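Hydrogenase maturation factor (Thermoanaerobacter tengcongensis, PDB 3VTH) probably uses carbamoyl phosphate and ATP to carbamoylate the C-terminal cysteine of HypE during [NiFe]-hydrogenase maturation. Local coordinates at residues A[210-215]-A[319-324]; A[230-235]-A[324-329]. All blocks are in the same frame, centred on the assembly; numbering follows the deposited sequence.

Interaction 1 of 2, residues A[210-215]-A[319-324]; sequences KALKEG and EEIDFP
The ring of Phe323 presents its edge to Lys213, whose CG lies in the ring plane 3.7 Å from CE2, while Ile321 CB of the ring's own segment sits over one face, 3.8 Å above the plane and offset toward the rim. The ring thus wedges against the last turn of helix 204-213, which ends in a Schellman motif within the YrdC-like (telomere recombination) domain. Gly215 closes that motif with a positive phi of 88°, a conformation that suits a residue lacking CB, and its N bonds back to Leu212 O. Phe323 reaches the helix because CG stands between the backbone N and the carbonyl carbon (chi1 47°), the crowded position. Beyond Lys213, the ring's CZ meets Leu212 CB at 4.0 Å, an apolar contact. Leu212 suits this buried spot: its other neighbours include Val218 of strand 218-221, and its CD1 comes within 4.5 Å of Ile321 CG2.

Lys213 serves two purposes here. Its methylenes pass along the apolar patch, CE lying 4.3 Å from Ile321 CG2, and a bend at chi3 carries the ammonium to the backbone carbonyl of Glu320. Two carboxylates stand nearby without touching it, those of Glu320 and Asp322, and would probably help to stabilise the positive charge. Arg257 binds the carbonyl of Ile321, while Lys213 NZ donates to Glu320 O at 3.1 Å, with a C=O...N angle of 164°.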
# COMPACT_ATOMS: atom_id res chain seq x y z
N LYS A 210 24.88 -17.27 10.04
CA LYS A 210 25.05 -18.62 10.61
C LYS A 210 23.74 -19.17 11.16
O LYS A 210 23.38 -20.32 10.87
CB LYS A 210 26.17 -18.65 11.66
CG LYS A 210 27.54 -18.32 11.05
CD LYS A 210 28.70 -19.06 11.71
CE LYS A 210 30.01 -18.69 11.00
NZ LYS A 210 31.18 -19.49 11.49
N ALA A 211 23.01 -18.36 11.92
CA ALA A 211 21.69 -18.78 12.42
C ALA A 211 20.74 -19.19 11.27
O ALA A 211 20.12 -20.26 11.32
CB ALA A 211 21.07 -17.70 13.27
N LEU A 212 20.67 -18.36 10.23
CA LEU A 212 19.88 -18.66 9.04
C LEU A 212 20.31 -19.96 8.34
O LEU A 212 19.47 -20.73 7.91
CB LEU A 212 19.90 -17.50 8.05
CG LEU A 212 19.21 -16.18 8.44
CD1 LEU A 212 19.60 -15.11 7.42
CD2 LEU A 212 17.67 -16.33 8.54
N LYS A 213 21.61 -20.19 8.22
CA LYS A 213 22.12 -21.41 7.60
C LYS A 213 21.80 -22.64 8.44
O LYS A 213 21.63 -23.75 7.91
CB LYS A 213 23.62 -21.32 7.39
CG LYS A 213 24.01 -20.37 6.28
CD LYS A 213 25.52 -20.37 6.10
CE LYS A 213 25.97 -18.99 5.62
NZ LYS A 213 27.42 -19.02 5.28
N GLU A 214 21.72 -22.46 9.75
CA GLU A 214 21.37 -23.55 10.66
C GLU A 214 19.86 -23.83 10.67
O GLU A 214 19.41 -24.76 11.34
CB GLU A 214 21.88 -23.25 12.07
CG GLU A 214 23.39 -23.44 12.24
CD GLU A 214 23.92 -22.83 13.53
OE1 GLU A 214 25.12 -23.03 13.84
OE2 GLU A 214 23.15 -22.14 14.24
N GLY A 215 19.10 -23.02 9.93
CA GLY A 215 17.66 -23.22 9.79
C GLY A 215 16.86 -22.54 10.88
O GLY A 215 15.73 -22.94 11.16
N GLU A 319 25.98 -11.01 0.99
CA GLU A 319 27.33 -11.54 0.74
C GLU A 319 27.68 -12.76 1.63
O GLU A 319 28.62 -13.50 1.33
CB GLU A 319 28.42 -10.45 0.78
CG GLU A 319 28.04 -9.15 1.47
CD GLU A 319 28.99 -7.98 1.21
OE1 GLU A 319 28.49 -6.87 0.88
OE2 GLU A 319 30.21 -8.15 1.34
N GLU A 320 26.90 -12.98 2.70
CA GLU A 320 27.19 -14.09 3.63
C GLU A 320 26.37 -15.36 3.37
O GLU A 320 26.81 -16.45 3.72
CB GLU A 320 27.05 -13.67 5.10
CG GLU A 320 27.96 -12.52 5.55
CD GLU A 320 29.45 -12.77 5.30
OE1 GLU A 320 29.93 -13.91 5.53
OE2 GLU A 320 30.14 -11.82 4.89
N ILE A 321 25.19 -15.20 2.77
CA ILE A 321 24.31 -16.34 2.48
C ILE A 321 24.19 -16.61 0.96
O ILE A 321 24.41 -15.71 0.16
CB ILE A 321 22.90 -16.13 3.11
CG1 ILE A 321 22.22 -14.88 2.55
CG2 ILE A 321 22.99 -16.03 4.64
CD1 ILE A 321 20.78 -14.67 3.01
N ASP A 322 23.84 -17.84 0.58
CA ASP A 322 23.56 -18.15 -0.84
C ASP A 322 22.13 -18.67 -1.08
O ASP A 322 21.92 -19.65 -1.82
CB ASP A 322 24.59 -19.13 -1.41
CG ASP A 322 24.62 -20.47 -0.68
OD1 ASP A 322 23.72 -20.72 0.16
OD2 ASP A 322 25.54 -21.28 -0.93
N PHE A 323 21.16 -18.03 -0.44
CA PHE A 323 19.76 -18.44 -0.55
C PHE A 323 18.88 -17.24 -0.30
O PHE A 323 19.25 -16.36 0.47
CB PHE A 323 19.41 -19.62 0.41
CG PHE A 323 19.91 -19.43 1.84
CD1 PHE A 323 19.26 -18.55 2.72
CD2 PHE A 323 21.02 -20.13 2.29
CE1 PHE A 323 19.72 -18.37 4.04
CE2 PHE A 323 21.49 -19.98 3.60
CZ PHE A 323 20.84 -19.09 4.48
N PRO A 324 17.71 -17.19 -0.97
CA PRO A 324 16.76 -16.13 -0.66
C PRO A 324 16.13 -16.36 0.71
O PRO A 324 16.18 -17.48 1.23
CB PRO A 324 15.69 -16.26 -1.76
CG PRO A 324 16.09 -17.43 -2.62
CD PRO A 324 17.17 -18.17 -1.93

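Interaction 2 of 2, residues A[230-235]-A[324-329]; sequences VNALDD and PIVMTS. With MG (magnesium ion), chain G; APC (diphosphomethylphosphonic acid adenosyl ester), chain F.
Asn231 lies beside Pro324, its OD1 3.8 Å from Pro324 O, and its side chain can be followed outward from a CB that points away from segment 324-329. CB faces Leu212 O of helix 204-213. CG stands anti to the backbone N (chi1 -176°), which lets the amide fold back over its own turn. The amide also lies against the Phe323 ring, and its OD1 accepts Leu233 N at 2.8 Å, the donor well above the carbonyl plane. This Asx turn reinforces the type I turn Asn231-Asp234, a job asparagine's short amide suits; an alanine here would probably leave Leu233 N without its acceptor and the turn freer to move. Asn231 and Ile325 form a non-hydrogen-bonded antiparallel pair, continuing the pairing of strands 226-229 and 325-329 in the central sheet of this YrdC-like domain. Around it Val326 N donates to Val230 O at 3.0 Å, and Ala232 N to Pro324 O at 2.9 Å. Beside these bonds, Val230 and Val326 lie side by side, pointing the same way, CG2 to CG2 3.9 Å, beta-branched residues apt for a sheet packed against helix 235-245. At the strand's far end, Thr328 OG1 donates to O1A of the ATP analogue at 2.6 Å. Ser329 N bonds O2A, and Ser329 OG binds the magnesium ion at 2.1 Å.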
# COMPACT_ATOMS: atom_id res chain seq x y z
N VAL A 230 13.80 -16.57 7.57
CA VAL A 230 14.36 -17.90 7.49
C VAL A 230 14.83 -18.13 6.07
O VAL A 230 14.39 -17.45 5.14
CB VAL A 230 13.36 -19.05 7.89
CG1 VAL A 230 12.96 -18.95 9.35
CG2 VAL A 230 12.11 -19.10 6.97
N ASN A 231 15.70 -19.12 5.88
CA ASN A 231 16.05 -19.62 4.56
C ASN A 231 14.79 -20.04 3.78
O ASN A 231 14.11 -21.01 4.15
CB ASN A 231 17.00 -20.83 4.71
CG ASN A 231 17.50 -21.37 3.39
OD1 ASN A 231 17.03 -21.00 2.31
ND2 ASN A 231 18.46 -22.27 3.46
N ALA A 232 14.50 -19.33 2.69
CA ALA A 232 13.31 -19.64 1.87
C ALA A 232 13.44 -20.93 1.04
O ALA A 232 12.49 -21.34 0.37
CB ALA A 232 12.96 -18.45 0.96
N LEU A 233 14.62 -21.55 1.08
CA LEU A 233 14.80 -22.87 0.45
C LEU A 233 14.69 -24.00 1.47
O LEU A 233 14.71 -25.20 1.10
CB LEU A 233 16.16 -22.96 -0.29
CG LEU A 233 16.50 -21.99 -1.43
CD1 LEU A 233 17.83 -22.40 -2.09
CD2 LEU A 233 15.42 -21.95 -2.47
N ASP A 234 14.55 -23.64 2.75
CA ASP A 234 14.53 -24.63 3.84
C ASP A 234 13.10 -24.98 4.29
O ASP A 234 12.48 -24.22 5.05
CB ASP A 234 15.41 -24.12 5.01
CG ASP A 234 15.64 -25.18 6.09
OD1 ASP A 234 14.78 -26.04 6.30
OD2 ASP A 234 16.70 -25.12 6.76
N ASP A 235 12.62 -26.14 3.82
CA ASP A 235 11.28 -26.66 4.12
C ASP A 235 10.90 -26.64 5.61
O ASP A 235 9.83 -26.14 5.97
CB ASP A 235 11.12 -28.11 3.61
CG ASP A 235 10.68 -28.20 2.15
OD1 ASP A 235 10.16 -29.27 1.76
OD2 ASP A 235 10.87 -27.26 1.37
N PRO A 324 17.71 -17.19 -0.97
CA PRO A 324 16.76 -16.13 -0.66
C PRO A 324 16.13 -16.36 0.71
O PRO A 324 16.18 -17.48 1.23
CB PRO A 324 15.69 -16.26 -1.76
CG PRO A 324 16.09 -17.43 -2.62
CD PRO A 324 17.17 -18.17 -1.93
N ILE A 325 15.56 -15.31 1.29
CA ILE A 325 14.98 -15.44 2.63
C ILE A 325 13.56 -14.91 2.72
O ILE A 325 13.24 -13.88 2.15
CB ILE A 325 15.85 -14.73 3.69
CG1 ILE A 325 16.06 -13.25 3.30
CG2 ILE A 325 17.20 -15.47 3.88
CD1 ILE A 325 16.81 -12.39 4.33
N VAL A 326 12.73 -15.60 3.49
CA VAL A 326 11.43 -15.09 3.92
C VAL A 326 11.66 -13.81 4.71
O VAL A 326 12.63 -13.69 5.45
CB VAL A 326 10.71 -16.11 4.82
CG1 VAL A 326 9.47 -15.50 5.51
CG2 VAL A 326 10.32 -17.34 4.01
N MET A 327 10.78 -12.83 4.49
CA MET A 327 10.71 -11.65 5.34
C MET A 327 9.23 -11.47 5.65
O MET A 327 8.44 -11.12 4.76
CB MET A 327 11.24 -10.41 4.61
CG MET A 327 12.74 -10.40 4.44
SD MET A 327 13.55 -10.15 6.03
CE MET A 327 13.79 -8.37 6.01
N THR A 328 8.86 -11.73 6.89
CA THR A 328 7.48 -11.56 7.33
C THR A 328 7.54 -10.64 8.52
O THR A 328 8.56 -10.57 9.19
CB THR A 328 6.79 -12.93 7.65
OG1 THR A 328 5.38 -12.72 7.88
CG2 THR A 328 7.41 -13.61 8.86
N SER A 329 6.47 -9.90 8.78
CA SER A 329 6.55 -8.87 9.80
C SER A 329 6.70 -9.52 11.18
O SER A 329 6.15 -10.59 11.45
CB SER A 329 5.35 -7.92 9.72
OG SER A 329 4.15 -8.58 10.07
MG MG G . 2.43 -8.81 8.85
PG APC F . 0.30 -10.97 10.04
O1G APC F . 1.65 -10.31 10.14
O2G APC F . 0.39 -12.47 9.90
O3G APC F . -0.68 -10.55 11.10
PB APC F . 0.25 -9.98 7.33
O1B APC F . 0.82 -8.63 7.63
O2B APC F . -0.84 -10.00 6.28
O3B APC F . -0.45 -10.50 8.68
PA APC F . 3.17 -10.55 6.32
O1A APC F . 4.00 -11.75 5.92
O2A APC F . 3.83 -9.62 7.29
C3A APC F . 1.57 -11.18 6.93
O5' APC F . 2.83 -9.63 5.04
C5' APC F . 3.11 -10.00 3.70
C4' APC F . 1.91 -9.65 2.83
O4' APC F . 2.28 -9.92 1.48
C3' APC F . 0.71 -10.54 3.17
O3' APC F . -0.52 -9.80 3.18
C2' APC F . 0.67 -11.53 2.03
O2' APC F . -0.63 -12.10 1.83
C1' APC F . 1.26 -10.71 0.88
N9 APC F . 1.81 -11.67 -0.07
C8 APC F . 2.96 -12.38 0.04
N7 APC F . 3.10 -13.21 -1.03
C5 APC F . 2.02 -13.03 -1.82
C6 APC F . 1.52 -13.59 -3.10
N6 APC F . 2.22 -14.52 -3.77
N1 APC F . 0.34 -13.12 -3.57
C2 APC F . -0.38 -12.18 -2.92
N3 APC F . -0.00 -11.63 -1.76
C4 APC F . 1.17 -12.01 -1.18
O HOH W 1 1.64 -7.27 10.24

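How the interactions relate
Interactions 1 and 2 are both largely buried and are consecutive along one chain run: helix 312-320 leads through Pro324, common to both, into strand 325-329. They differ in chemistry. Interaction 1 joins a helix end to the linker by side chains, with one lysine bond to a carbonyl at its more exposed margin; interaction 2 joins a turn to a strand of the central sheet by two backbone bonds and apolar side chains, and its strand runs on to the nucleotide and magnesium. Their centres are 10 Å apart and the two meet: Phe323 CG lies 3.3 Å from Asn231 OD1, and Leu212 CD2 packs 3.8 Å from Val230 CA.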